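Local coordinates for acetyl-CoA hydrolase/transferase family protein (PDB 2NVV) that probably hydrolyses acetyl-CoA or passes its CoA to another carboxylic acid, and binds zinc, at residues N18-F23 against V77-P82; C174-L177 against A181-E184; S303-S308 against E334-P339. All blocks are in the same frame, centred on the assembly; numbering follows the deposited sequence.

How the contacts relate
The three contacts follow one another along the chain; none nests in another and none crosses. Contact 1 closes a loop of 53 intervening residues and brings together the ends of strands 20-23 and 77-81, which flank strand 55-58 in the parallel sheet of the N-terminal domain. Contact 2, in the same domain, closes a short loop of three residues within the long connection between strands 154-160 and 199-200. Contact 3 comes last and brings the end of strand 299-304 to helix 333-336, with 25 residues between. Contact 1 stands apart from both others. Contacts 2 and 3 touch, with P176 and C174 packing on Y335. Both also reach the second subunit.

Contact 1 of 3, residues N18-F23 against V77-P82; sequences NDNVGF and VKFRTP
The outer part of the K78 side chain, from CD to NZ, reaches N18, while the next residue, F79, meets N20. The lysine starts with CG between the backbone N and the carbonyl carbon (chi1 81°). Its CB and CG meet nothing close in 18-23. CD is the first atom to come near, 4.2 Å from OD1 of N18 and 4.4 Å from OD1 of N20. The chain bends at chi3. CE then lies 3.8 Å from N18 OD1. At the tip, NZ donates a hydrogen bond of 2.9 Å to N18 OD1. The ammonium stands above the amide plane, 43° out of it, and does not sit on a lone pair. This bond lies at the surface.

Strands 20-23 and 77-81 belong to the large parallel sheet, whose strand order is consistent with a Rossmann-like fold, but they are not neighbours in it. Strand 55-58 runs between them. N20 and F79 therefore meet across the middle strand, and both touch F58. The F79 ring meets that of F58 edge-to-face.

N20 and F79 cross at about a right angle, with amide and ring planes 72° apart. The amide oxygen does the touching: OD1 of N20 comes 3.3 Å from CE2 of F79 and 3.7 Å from CZ of the same ring. It approaches the ring obliquely. The other end of the amide, ND2, is held by a hydrogen bond to the backbone O of K119, which helps fix how the amide is turned.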
loop_
_atom_site.group_PDB
_atom_site.type_symbol
_atom_site.label_atom_id
_atom_site.label_comp_id
_atom_site.label_asym_id
_atom_site.label_seq_id
_atom_site.Cartn_x
_atom_site.Cartn_y
_atom_site.Cartn_z
ATOM N N ASN A 18 -10.398 -14.958 28.400
ATOM C CA ASN A 18 -11.091 -14.049 27.493
ATOM C C ASN A 18 -10.655 -12.590 27.604
ATOM O O ASN A 18 -11.225 -11.717 26.953
ATOM C CB ASN A 18 -12.597 -14.146 27.700
ATOM C CG ASN A 18 -13.367 -13.984 26.409
ATOM O OD1 ASN A 18 -13.231 -14.796 25.488
ATOM N ND2 ASN A 18 -14.186 -12.927 26.330
ATOM N N ASP A 19 -9.656 -12.321 28.433
ATOM C CA ASP A 19 -9.143 -10.966 28.558
ATOM C C ASP A 19 -8.278 -10.714 27.335
ATOM O O ASP A 19 -7.690 -11.639 26.785
ATOM C CB ASP A 19 -8.258 -10.807 29.800
ATOM C CG ASP A 19 -9.034 -10.434 31.050
ATOM O OD1 ASP A 19 -10.198 -9.978 30.944
ATOM O OD2 ASP A 19 -8.461 -10.580 32.154
ATOM N N ASN A 20 -8.209 -9.465 26.902
ATOM C CA ASN A 20 -7.354 -9.111 25.775
ATOM C C ASN A 20 -6.129 -8.463 26.391
ATOM O O ASN A 20 -6.237 -7.496 27.138
ATOM C CB ASN A 20 -8.044 -8.128 24.824
ATOM C CG ASN A 20 -9.065 -8.797 23.944
ATOM O OD1 ASN A 20 -9.034 -10.012 23.759
ATOM N ND2 ASN A 20 -9.968 -8.008 23.381
ATOM N N VAL A 21 -4.958 -8.999 26.087
ATOM C CA VAL A 21 -3.737 -8.457 26.657
ATOM C C VAL A 21 -2.801 -7.869 25.612
ATOM O O VAL A 21 -2.568 -8.459 24.553
ATOM C CB VAL A 21 -2.972 -9.541 27.461
ATOM C CG1 VAL A 21 -1.854 -8.903 28.248
ATOM C CG2 VAL A 21 -3.929 -10.274 28.395
ATOM N N GLY A 22 -2.275 -6.689 25.923
ATOM C CA GLY A 22 -1.337 -6.033 25.033
ATOM C C GLY A 22 0.013 -6.096 25.708
ATOM O O GLY A 22 0.115 -5.863 26.910
ATOM N N PHE A 23 1.050 -6.430 24.948
ATOM C CA PHE A 23 2.395 -6.522 25.498
ATOM C C PHE A 23 3.312 -5.450 24.915
ATOM O O PHE A 23 3.174 -5.057 23.766
ATOM C CB PHE A 23 2.970 -7.912 25.221
ATOM C CG PHE A 23 2.033 -9.039 25.577
ATOM C CD1 PHE A 23 1.021 -9.424 24.700
ATOM C CD2 PHE A 23 2.170 -9.730 26.774
ATOM C CE1 PHE A 23 0.162 -10.482 25.009
ATOM C CE2 PHE A 23 1.318 -10.785 27.087
ATOM C CZ PHE A 23 0.313 -11.159 26.200
ATOM N N VAL A 77 -4.059 -19.139 23.439
ATOM C CA VAL A 77 -4.117 -18.025 22.503
ATOM C C VAL A 77 -5.464 -17.997 21.795
ATOM O O VAL A 77 -5.691 -18.809 20.899
ATOM C CB VAL A 77 -3.017 -18.154 21.414
ATOM C CG1 VAL A 77 -3.037 -16.944 20.511
ATOM C CG2 VAL A 77 -1.659 -18.337 22.054
ATOM N N LYS A 78 -6.353 -17.078 22.167
ATOM C CA LYS A 78 -7.648 -17.026 21.490
ATOM C C LYS A 78 -7.471 -16.342 20.135
ATOM O O LYS A 78 -8.084 -16.738 19.143
ATOM C CB LYS A 78 -8.708 -16.304 22.341
ATOM C CG LYS A 78 -8.682 -14.791 22.302
ATOM C CD LYS A 78 -9.949 -14.200 22.958
ATOM C CE LYS A 78 -11.213 -14.736 22.294
ATOM N NZ LYS A 78 -12.465 -14.077 22.794
ATOM N N PHE A 79 -6.633 -15.313 20.096
ATOM C CA PHE A 79 -6.338 -14.628 18.845
ATOM C C PHE A 79 -5.031 -13.867 19.008
ATOM O O PHE A 79 -4.684 -13.447 20.110
ATOM C CB PHE A 79 -7.495 -13.705 18.411
ATOM C CG PHE A 79 -7.538 -12.372 19.115
ATOM C CD1 PHE A 79 -6.567 -11.403 18.866
ATOM C CD2 PHE A 79 -8.577 -12.075 20.004
ATOM C CE1 PHE A 79 -6.618 -10.153 19.481
ATOM C CE2 PHE A 79 -8.646 -10.828 20.631
ATOM C CZ PHE A 79 -7.655 -9.859 20.365
ATOM N N ARG A 80 -4.313 -13.698 17.899
ATOM C CA ARG A 80 -3.011 -13.036 17.906
ATOM C C ARG A 80 -2.803 -12.029 16.767
ATOM O O ARG A 80 -3.207 -12.269 15.625
ATOM C CB ARG A 80 -1.922 -14.111 17.838
ATOM C CG ARG A 80 -0.502 -13.594 17.804
ATOM C CD ARG A 80 -0.027 -13.199 19.185
ATOM N NE ARG A 80 1.400 -12.891 19.167
ATOM C CZ ARG A 80 1.935 -11.846 18.550
ATOM N NH1 ARG A 80 3.250 -11.656 18.575
ATOM N NH2 ARG A 80 1.155 -10.985 17.924
ATOM N N THR A 81 -2.156 -10.911 17.096
ATOM C CA THR A 81 -1.841 -9.845 16.139
ATOM C C THR A 81 -0.662 -9.041 16.680
ATOM O O THR A 81 -0.468 -8.947 17.891
ATOM C CB THR A 81 -2.992 -8.846 15.947
ATOM O OG1 THR A 81 -4.188 -9.359 16.535
ATOM C CG2 THR A 81 -3.228 -8.594 14.476
ATOM N N PRO A 82 0.107 -8.396 15.792
ATOM C CA PRO A 82 -0.073 -8.381 14.344
ATOM C C PRO A 82 1.025 -9.144 13.593
ATOM O O PRO A 82 0.907 -9.399 12.390
ATOM C CB PRO A 82 -0.054 -6.896 14.043
ATOM C CG PRO A 82 1.067 -6.425 14.937
ATOM C CD PRO A 82 0.921 -7.242 16.220
#

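Contact 2 of 3, residues C174-L177 against A181-E184; sequences CEPL and ARRE
A181 opens the second segment against L177. The two CB atoms are 4.3 Å apart, an apolar touch at the surface. The carbonyl of A181 lies closer to the leucine, with O 3.5 Å from L177 CB.

R182 carries the main bond. Its CG is anti to the backbone N (chi1 -171°), and the chain bends at chi3 (-65°), wrapping around the carbonyl oxygen of L177. NE donates to L177 O at 2.7 Å, with a nearly straight N-H...O angle of 169°. The oxygen lies in the guanidinium plane, and the donor lies in the carbonyl plane. CG of P176 lies over one face of the guanidinium, 3.8 Å from NE of R182. A salt bridge from NH1 to D178, in the intervening loop, and a hydrogen bond from NH2 to Q110 hold the buried group further.

R183 leads away and makes a cation-pi contact with Y188 of the second subunit. E184 hydrogen-bonds the hydroxyl of that same tyrosine.

The loop thus lies at the dimer interface. R182 reaches helix 108-113 through Q110, E175 is salt-bridged to R150 of helix 145-151, and P176 rests on helix 333-336.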
loop_
_atom_site.group_PDB
_atom_site.type_symbol
_atom_site.label_atom_id
_atom_site.label_comp_id
_atom_site.label_asym_id
_atom_site.label_seq_id
_atom_site.Cartn_x
_atom_site.Cartn_y
_atom_site.Cartn_z
ATOM N N CYS A 174 4.823 8.941 21.960
ATOM C CA CYS A 174 3.637 9.761 21.788
ATOM C C CYS A 174 2.638 9.118 20.846
ATOM O O CYS A 174 2.886 8.057 20.271
ATOM C CB CYS A 174 3.993 11.181 21.291
ATOM S SG CYS A 174 4.918 11.308 19.728
ATOM N N GLU A 175 1.492 9.778 20.723
ATOM C CA GLU A 175 0.414 9.355 19.851
ATOM C C GLU A 175 -0.165 10.628 19.290
ATOM O O GLU A 175 -0.145 11.662 19.947
ATOM C CB GLU A 175 -0.679 8.641 20.634
ATOM C CG GLU A 175 -0.258 7.333 21.249
ATOM C CD GLU A 175 -1.393 6.672 21.987
ATOM O OE1 GLU A 175 -1.856 7.257 22.996
ATOM O OE2 GLU A 175 -1.818 5.573 21.550
ATOM N N PRO A 176 -0.691 10.576 18.062
ATOM C CA PRO A 176 -1.275 11.780 17.465
ATOM C C PRO A 176 -2.769 11.840 17.760
ATOM O O PRO A 176 -3.364 10.857 18.191
ATOM C CB PRO A 176 -1.005 11.579 15.982
ATOM C CG PRO A 176 -1.236 10.109 15.836
ATOM C CD PRO A 176 -0.542 9.510 17.053
ATOM N N LEU A 177 -3.374 13.000 17.540
ATOM C CA LEU A 177 -4.807 13.126 17.733
ATOM C C LEU A 177 -5.389 12.254 16.621
ATOM O O LEU A 177 -4.691 11.907 15.670
ATOM C CB LEU A 177 -5.239 14.586 17.561
ATOM C CG LEU A 177 -5.342 15.501 18.788
ATOM C CD1 LEU A 177 -4.542 14.954 19.946
ATOM C CD2 LEU A 177 -4.863 16.910 18.404
ATOM N N ALA A 181 -9.378 15.343 13.965
ATOM C CA ALA A 181 -8.490 16.306 14.612
ATOM C C ALA A 181 -6.984 16.093 14.441
ATOM O O ALA A 181 -6.188 16.825 15.005
ATOM C CB ALA A 181 -8.818 16.365 16.092
ATOM N N ARG A 182 -6.591 15.106 13.652
ATOM C CA ARG A 182 -5.176 14.836 13.500
ATOM C C ARG A 182 -4.388 15.910 12.774
ATOM O O ARG A 182 -4.839 16.461 11.776
ATOM C CB ARG A 182 -4.964 13.488 12.812
ATOM C CG ARG A 182 -3.514 13.039 12.824
ATOM C CD ARG A 182 -3.391 11.601 12.383
ATOM N NE ARG A 182 -4.028 10.671 13.310
ATOM C CZ ARG A 182 -4.230 9.380 13.048
ATOM N NH1 ARG A 182 -4.817 8.604 13.954
ATOM N NH2 ARG A 182 -3.856 8.860 11.880
ATOM N N ARG A 183 -3.207 16.209 13.308
ATOM C CA ARG A 183 -2.295 17.185 12.729
ATOM C C ARG A 183 -1.173 16.387 12.054
ATOM O O ARG A 183 -1.201 15.157 12.040
ATOM C CB ARG A 183 -1.706 18.076 13.821
ATOM C CG ARG A 183 -2.736 18.805 14.654
ATOM C CD ARG A 183 -3.569 19.742 13.818
ATOM N NE ARG A 183 -2.778 20.830 13.253
ATOM C CZ ARG A 183 -3.268 21.747 12.418
ATOM N NH1 ARG A 183 -4.544 21.694 12.051
ATOM N NH2 ARG A 183 -2.490 22.722 11.964
ATOM N N GLU A 184 -0.183 17.069 11.499
ATOM C CA GLU A 184 0.905 16.357 10.847
ATOM C C GLU A 184 1.852 15.768 11.891
ATOM O O GLU A 184 1.863 16.194 13.043
ATOM C CB GLU A 184 1.667 17.298 9.900
ATOM C CG GLU A 184 2.723 18.200 10.543
ATOM C CD GLU A 184 2.152 19.283 11.441
ATOM O OE1 GLU A 184 0.945 19.601 11.327
ATOM O OE2 GLU A 184 2.930 19.832 12.254
#

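Contact 3 of 3, residues S303-S308 against E334-P339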
loop_
_atom_site.group_PDB
_atom_site.type_symbol
_atom_site.label_atom_id
_atom_site.label_comp_id
_atom_site.label_asym_id
_atom_site.label_seq_id
_atom_site.Cartn_x
_atom_site.Cartn_y
_atom_site.Cartn_z
ATOM N N SER A 303 17.156 5.531 13.602
ATOM C CA SER A 303 15.808 5.645 14.107
ATOM C C SER A 303 15.201 4.263 13.918
ATOM O O SER A 303 15.429 3.624 12.896
ATOM C CB SER A 303 15.015 6.669 13.308
ATOM O OG SER A 303 13.691 6.792 13.816
ATOM N N GLY A 304 14.454 3.788 14.902
ATOM C CA GLY A 304 13.843 2.482 14.786
ATOM C C GLY A 304 12.750 2.290 15.816
ATOM O O GLY A 304 12.354 3.236 16.493
ATOM N N CYS A 305 12.257 1.064 15.936
ATOM C CA CYS A 305 11.216 0.760 16.906
ATOM C C CYS A 305 11.811 -0.082 18.020
ATOM O O CYS A 305 11.251 -0.185 19.105
ATOM C CB CYS A 305 10.077 -0.007 16.244
ATOM S SG CYS A 305 8.616 -0.163 17.271
ATOM N N SER A 306 12.955 -0.693 17.742
ATOM C CA SER A 306 13.619 -1.520 18.736
ATOM C C SER A 306 15.108 -1.615 18.471
ATOM O O SER A 306 15.569 -1.461 17.343
ATOM C CB SER A 306 13.043 -2.933 18.727
ATOM O OG SER A 306 13.523 -3.651 17.600
ATOM N N LEU A 307 15.856 -1.863 19.533
ATOM C CA LEU A 307 17.294 -2.031 19.442
ATOM C C LEU A 307 17.459 -3.507 19.760
ATOM O O LEU A 307 17.559 -3.895 20.926
ATOM C CB LEU A 307 18.012 -1.173 20.490
ATOM C CG LEU A 307 19.543 -1.218 20.512
ATOM C CD1 LEU A 307 20.105 -0.676 19.224
ATOM C CD2 LEU A 307 20.045 -0.398 21.683
ATOM N N SER A 308 17.440 -4.326 18.717
ATOM C CA SER A 308 17.570 -5.763 18.874
ATOM C C SER A 308 19.006 -6.190 18.647
ATOM O O SER A 308 19.356 -6.655 17.564
ATOM C CB SER A 308 16.646 -6.473 17.891
ATOM O OG SER A 308 15.295 -6.130 18.146
ATOM N N GLU A 334 4.013 3.049 15.220
ATOM C CA GLU A 334 3.069 3.941 14.572
ATOM C C GLU A 334 3.850 5.038 13.877
ATOM O O GLU A 334 3.410 5.586 12.876
ATOM C CB GLU A 334 2.113 4.549 15.601
ATOM C CG GLU A 334 1.358 5.767 15.098
ATOM C CD GLU A 334 0.075 6.030 15.866
ATOM O OE1 GLU A 334 0.059 5.859 17.107
ATOM O OE2 GLU A 334 -0.919 6.421 15.218
ATOM N N TYR A 335 5.022 5.350 14.416
ATOM C CA TYR A 335 5.883 6.378 13.839
ATOM C C TYR A 335 7.064 5.824 13.053
ATOM O O TYR A 335 7.360 6.309 11.975
ATOM C CB TYR A 335 6.395 7.307 14.924
ATOM C CG TYR A 335 5.319 8.194 15.492
ATOM C CD1 TYR A 335 4.476 7.747 16.512
ATOM C CD2 TYR A 335 5.126 9.483 14.988
ATOM C CE1 TYR A 335 3.472 8.564 17.015
ATOM C CE2 TYR A 335 4.127 10.302 15.479
ATOM C CZ TYR A 335 3.304 9.845 16.491
ATOM O OH TYR A 335 2.323 10.681 16.969
ATOM N N SER A 336 7.734 4.808 13.584
ATOM C CA SER A 336 8.871 4.217 12.892
ATOM C C SER A 336 8.496 3.658 11.507
ATOM O O SER A 336 9.325 3.628 10.594
ATOM C CB SER A 336 9.503 3.108 13.751
ATOM O OG SER A 336 8.662 1.972 13.854
ATOM N N ASN A 337 7.246 3.233 11.354
ATOM C CA ASN A 337 6.763 2.656 10.095
ATOM C C ASN A 337 5.716 3.519 9.416
ATOM O O ASN A 337 5.020 3.055 8.527
ATOM C CB ASN A 337 6.125 1.283 10.352
ATOM C CG ASN A 337 7.102 0.272 10.899
ATOM O OD1 ASN A 337 8.006 0.607 11.667
ATOM N ND2 ASN A 337 6.915 -0.980 10.517
ATOM N N ASN A 338 5.612 4.776 9.812
ATOM C CA ASN A 338 4.585 5.634 9.247
ATOM C C ASN A 338 4.738 6.023 7.778
ATOM O O ASN A 338 5.761 6.553 7.364
ATOM C CB ASN A 338 4.441 6.896 10.100
ATOM C CG ASN A 338 3.116 7.597 9.878
ATOM O OD1 ASN A 338 2.906 8.247 8.854
ATOM N ND2 ASN A 338 2.209 7.451 10.829
ATOM N N PRO A 339 3.704 5.751 6.968
ATOM C CA PRO A 339 3.691 6.070 5.536
ATOM C C PRO A 339 4.030 7.537 5.283
ATOM O O PRO A 339 4.804 7.862 4.393
ATOM C CB PRO A 339 2.260 5.726 5.129
ATOM C CG PRO A 339 1.940 4.541 6.022
ATOM C CD PRO A 339 2.497 4.988 7.354
#
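S336 OG donates a hydrogen bond of 2.7 Å to OD1 of its neighbour N337, tilted 24° from that amide's plane. The same hydroxyl is the atom of the helix end that meets C305, lying 3.4 Å from C305 CB. It is brought there by a chi1 of 70°, which sets OG between the backbone N and the carbonyl carbon. The sulfur is farther off, with SG of C305 4.0 Å from S336 OG. S336 CB packs over the backbone of G304, 3.9 Å from its carbonyl C. No hydrogen bond joins the two segments, so this is buried van der Waals packing.

The site lies beside the predicted catalytic residue, E284, about 5 Å from the S336 side chain. If E284 acts as predicted, through a glutamyl-CoA thioester, S336 would be a second-shell residue: it binds OD1 of the N337 amide, whose ND2 hydrogen-bonds E284 OE2.

N338 joins two helices. Its ND2 donates 3.0 Å to E334 O, almost in line with the C=O bond. Its OD1 takes the N-cap role, accepting from the backbone N of E340.

Strand 299-304 runs between strands 279-282 and 328-330 in a parallel sheet. Past C305, strand 306-307 pairs with 285-286. Helix 108-113 packs against E334, helix 379-385 against N337 and P339, and R343 of the second subunit against N338.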